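Local structure of uncharacterized protein (Pseudomonas aeruginosa PAO1, 6TCB) at residues 64-67 with 68-71; 77-80 with 81-84. The protein is of unknown function but binds calcium, with the ion held between two copies of the chain. All coordinates share one frame; numbering follows the deposited sequence. Where two conformers were deposited one is given.

Contact 1 of 2, residues 64-67 with 68-71. With CA (calcium ion), chain C.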
loop_
_atom_site.group_PDB
_atom_site.type_symbol
_atom_site.label_atom_id
_atom_site.label_comp_id
_atom_site.label_asym_id
_atom_site.label_seq_id
_atom_site.Cartn_x
_atom_site.Cartn_y
_atom_site.Cartn_z
ATOM N N GLY A 64 -13.573 -5.342 4.526
ATOM C CA GLY A 64 -14.399 -5.089 5.688
ATOM C C GLY A 64 -13.740 -4.252 6.757
ATOM O O GLY A 64 -14.367 -3.989 7.797
ATOM N N CYS A 65 -12.492 -3.847 6.540
ATOM C CA CYS A 65 -11.802 -2.892 7.388
ATOM C C CYS A 65 -11.561 -1.613 6.601
ATOM O O CYS A 65 -11.093 -1.659 5.458
ATOM C CB CYS A 65 -10.471 -3.481 7.848
ATOM S SG CYS A 65 -9.545 -2.474 8.982
ATOM N N ASP A 66 -11.890 -0.485 7.211
ATOM C CA ASP A 66 -11.884 0.807 6.542
ATOM C C ASP A 66 -10.454 1.290 6.352
ATOM O O ASP A 66 -9.705 1.436 7.324
ATOM C CB ASP A 66 -12.677 1.800 7.379
ATOM C CG ASP A 66 -12.883 3.099 6.659
ATOM O OD1 ASP A 66 -11.979 3.942 6.714
ATOM O OD2 ASP A 66 -13.934 3.258 5.997
ATOM N N LEU A 67 -10.089 1.591 5.109
ATOM C CA LEU A 67 -8.698 1.938 4.831
ATOM C C LEU A 67 -8.345 3.315 5.368
ATOM O O LEU A 67 -7.213 3.540 5.813
ATOM C CB LEU A 67 -8.421 1.876 3.332
ATOM C CG LEU A 67 -8.568 0.512 2.675
ATOM C CD1 LEU A 67 -8.233 0.594 1.181
ATOM C CD2 LEU A 67 -7.697 -0.526 3.315
ATOM N N ASP A 68 -9.287 4.259 5.321
ATOM C CA ASP A 68 -9.007 5.574 5.892
ATOM C C ASP A 68 -8.752 5.473 7.391
ATOM O O ASP A 68 -7.911 6.201 7.935
ATOM C CB ASP A 68 -10.150 6.538 5.587
ATOM C CG ASP A 68 -10.160 7.000 4.130
ATOM O OD1 ASP A 68 -9.098 6.997 3.468
ATOM O OD2 ASP A 68 -11.243 7.392 3.644
ATOM N N ALA A 69 -9.431 4.546 8.066
ATOM C CA ALA A 69 -9.195 4.355 9.489
ATOM C C ALA A 69 -7.816 3.762 9.740
ATOM O O ALA A 69 -7.151 4.125 10.719
ATOM C CB ALA A 69 -10.286 3.475 10.089
ATOM N N VAL A 70 -7.355 2.870 8.855
ATOM C CA VAL A 70 -5.997 2.341 8.973
ATOM C C VAL A 70 -4.968 3.455 8.797
ATOM O O VAL A 70 -3.985 3.530 9.539
ATOM C CB VAL A 70 -5.779 1.175 7.992
ATOM C CG1 VAL A 70 -4.359 0.668 8.041
ATOM C CG2 VAL A 70 -6.715 0.034 8.343
ATOM N N ARG A 71 -5.178 4.338 7.818
ATOM C CA ARG A 71 -4.269 5.468 7.639
ATOM C C ARG A 71 -4.271 6.379 8.858
ATOM O O ARG A 71 -3.208 6.820 9.312
ATOM C CB ARG A 71 -4.631 6.237 6.364
ATOM C CG ARG A 71 -3.786 7.491 6.176
ATOM C CD ARG A 71 -3.936 8.126 4.797
ATOM N NE ARG A 71 -5.333 8.395 4.470
ATOM C CZ ARG A 71 -5.768 8.873 3.307
ATOM N NH1 ARG A 71 -4.925 9.153 2.321
ATOM N NH2 ARG A 71 -7.067 9.052 3.134
HETATM CA CA CA C . -13.209 6.514 3.092
HETATM O O HOH W 1 -15.087 5.561 2.258
HETATM O O HOH W 2 -14.464 8.148 4.093
#
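D66 caps the N-terminus of helix 67-82, and the first turn that follows, D68 to R71, ties that cap to a calcium site shared by two subunits. D68 gives OD2 to the calcium ion at 2.2 Å; two waters, together with D66 OD1 and D68 OD2 of the second subunit, also bind it. The other oxygen of the same carboxylate, OD1, accepts from L67 N of the second subunit. A69 takes the capping bond: its N donates at 2.9 Å to D66 OD1, which offers its anti lone pair, the one turned away from OD2. With CG anti to the backbone N (chi1 -172°), beside its own carbonyl carbon, the D66 carboxylate is brought to the amides of the first turn. V70 N donates to D66 O at 3.2 Å, a helical bond four residues back, and V70 turns CG2 onto C65 SG, 3.8 Å away, while its side chain packs against strands 48-53 and 57-62. R71 N reaches L67 O at 3.0 Å, continuing the helical pattern. Its side chain, bent at chi3 (54°), brings NH2 to both C65 O of the second subunit and D68 OD1, the latter in a 2.9 Å salt bridge.

Contact 2 of 2, residues 77-80 with 81-84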
loop_
_atom_site.group_PDB
_atom_site.type_symbol
_atom_site.label_atom_id
_atom_site.label_comp_id
_atom_site.label_asym_id
_atom_site.label_seq_id
_atom_site.Cartn_x
_atom_site.Cartn_y
_atom_site.Cartn_z
ATOM N N ARG A 77 0.386 5.709 15.279
ATOM C CA ARG A 77 1.501 4.783 15.424
ATOM C C ARG A 77 2.833 5.491 15.212
ATOM O O ARG A 77 3.803 5.224 15.927
ATOM C CB ARG A 77 1.334 3.648 14.408
ATOM C CG ARG A 77 0.209 2.671 14.713
ATOM C CD ARG A 77 -0.076 1.751 13.555
ATOM N NE ARG A 77 1.098 0.991 13.132
ATOM C CZ ARG A 77 1.481 -0.170 13.652
ATOM N NH1 ARG A 77 0.801 -0.716 14.648
ATOM N NH2 ARG A 77 2.552 -0.783 13.170
ATOM N N ALA A 78 2.901 6.394 14.231
ATOM C CA ALA A 78 4.164 7.069 13.959
ATOM C C ALA A 78 4.581 7.936 15.137
ATOM O O ALA A 78 5.753 7.936 15.532
ATOM C CB ALA A 78 4.070 7.899 12.680
ATOM N N ARG A 79 3.645 8.692 15.707
ATOM C CA ARG A 79 3.991 9.513 16.863
ATOM C C ARG A 79 4.454 8.645 18.026
ATOM O O ARG A 79 5.406 9.003 18.736
ATOM C CB ARG A 79 2.787 10.364 17.267
ATOM C CG ARG A 79 2.359 11.390 16.220
ATOM C CD ARG A 79 3.534 12.248 15.775
ATOM N NE ARG A 79 3.114 13.461 15.080
ATOM C CZ ARG A 79 3.953 14.354 14.563
ATOM N NH1 ARG A 79 5.263 14.169 14.655
ATOM N NH2 ARG A 79 3.480 15.431 13.950
ATOM N N LEU A 80 3.794 7.509 18.258
ATOM C CA LEU A 80 4.148 6.664 19.388
ATOM C C LEU A 80 5.461 5.937 19.160
ATOM O O LEU A 80 6.259 5.791 20.096
ATOM C CB LEU A 80 2.994 5.701 19.652
ATOM C CG LEU A 80 1.743 6.419 20.173
ATOM C CD1 LEU A 80 0.554 5.474 20.084
ATOM C CD2 LEU A 80 1.936 6.919 21.587
ATOM N N ARG A 81 5.725 5.527 17.925
ATOM C CA ARG A 81 7.001 4.901 17.615
ATOM C C ARG A 81 8.145 5.883 17.830
ATOM O O ARG A 81 9.178 5.530 18.407
ATOM C CB ARG A 81 6.980 4.407 16.172
ATOM C CG ARG A 81 8.237 3.638 15.766
ATOM C CD ARG A 81 8.181 3.213 14.289
ATOM N NE ARG A 81 7.040 2.346 14.003
ATOM C CZ ARG A 81 5.940 2.717 13.348
ATOM N NH1 ARG A 81 4.964 1.835 13.167
ATOM N NH2 ARG A 81 5.807 3.951 12.870
ATOM N N GLU A 82 7.985 7.122 17.377
ATOM C CA GLU A 82 9.025 8.129 17.576
ATOM C C GLU A 82 9.295 8.353 19.057
ATOM O O GLU A 82 10.428 8.658 19.455
ATOM C CB GLU A 82 8.599 9.444 16.917
ATOM C CG GLU A 82 8.470 9.373 15.396
ATOM C CD GLU A 82 7.638 10.511 14.815
ATOM O OE1 GLU A 82 7.319 11.461 15.561
ATOM O OE2 GLU A 82 7.291 10.450 13.613
ATOM N N ALA A 83 8.259 8.220 19.891
ATOM C CA ALA A 83 8.418 8.378 21.331
ATOM C C ALA A 83 9.079 7.168 21.979
ATOM O O ALA A 83 9.341 7.202 23.184
ATOM C CB ALA A 83 7.075 8.623 22.021
ATOM N N GLY A 84 9.311 6.097 21.226
ATOM C CA GLY A 84 10.036 4.943 21.716
ATOM C C GLY A 84 9.201 3.720 22.024
ATOM O O GLY A 84 9.751 2.738 22.526
HETATM O O HOH W 3 7.598 6.535 13.371
#
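R77 and R81, one helical turn apart, leave the backbone differently: R77 CG stands anti to its carbonyl carbon (chi1 -71°), R81 CG anti to its N (chi1 -176°). Each chain then kinks at chi3, in opposite senses, and the two guanidinium groups come together with their planes 62° apart, R77 NH2 lying 3.6 Å from R81 NH1 at the edge of the R81 group. A shared counter-charge probably makes this closeness tolerable: D57 OD2 pairs with both R77 NE and R81 NH1, and E87 with R81 NE.

R77 O lies over one face of the R81 guanidinium, offset toward its rim, and also accepts the helical bond from R81 N at 2.8 Å. Water 3 sits at the edge of the same group, receiving from R81 NH2 and donating to A78 O, both at 3.2 Å. A78 O thus serves two donors, since E82 N also reaches it at 3.0 Å. R79 and E82 run alongside each other, with OE1 at the edge of the R79 guanidinium, in its plane, and the carboxylate almost perpendicular to it; their NH1 to OE1 salt bridge is long at 3.5 Å, and alternative conformers of both residues make it doubtful. The helix finishes in a Schellman motif, where G84, with positive phi, returns its N to R81 O at 2.9 Å.

This C-terminal turn meets the loop carrying L90 and P91, which packs on L80, while R77, also resting on L90, meets W25 of strand 24-25 in a cation-pi contact and D57 at the start of strand 57-62.

Contacts 1 and 2 lie in series on helix 67-82, the first at its N-terminal cap and the second at its C-terminal end. Their centres are 20 Å apart, and the nearest atoms stay about 6 Å apart without touching. Calcium and the second subunit belong to contact 1, whereas 77-84 lies away from the metal site and meets no other protein chain of the assembly. Acidic groups nevertheless organise both ends: at 64-71 carboxylates gather round the ion, at 77-84 arginines gather round carboxylates. Strand 57-62 links the two, packing on the first turn through V59 and V61 and reaching the last through D57.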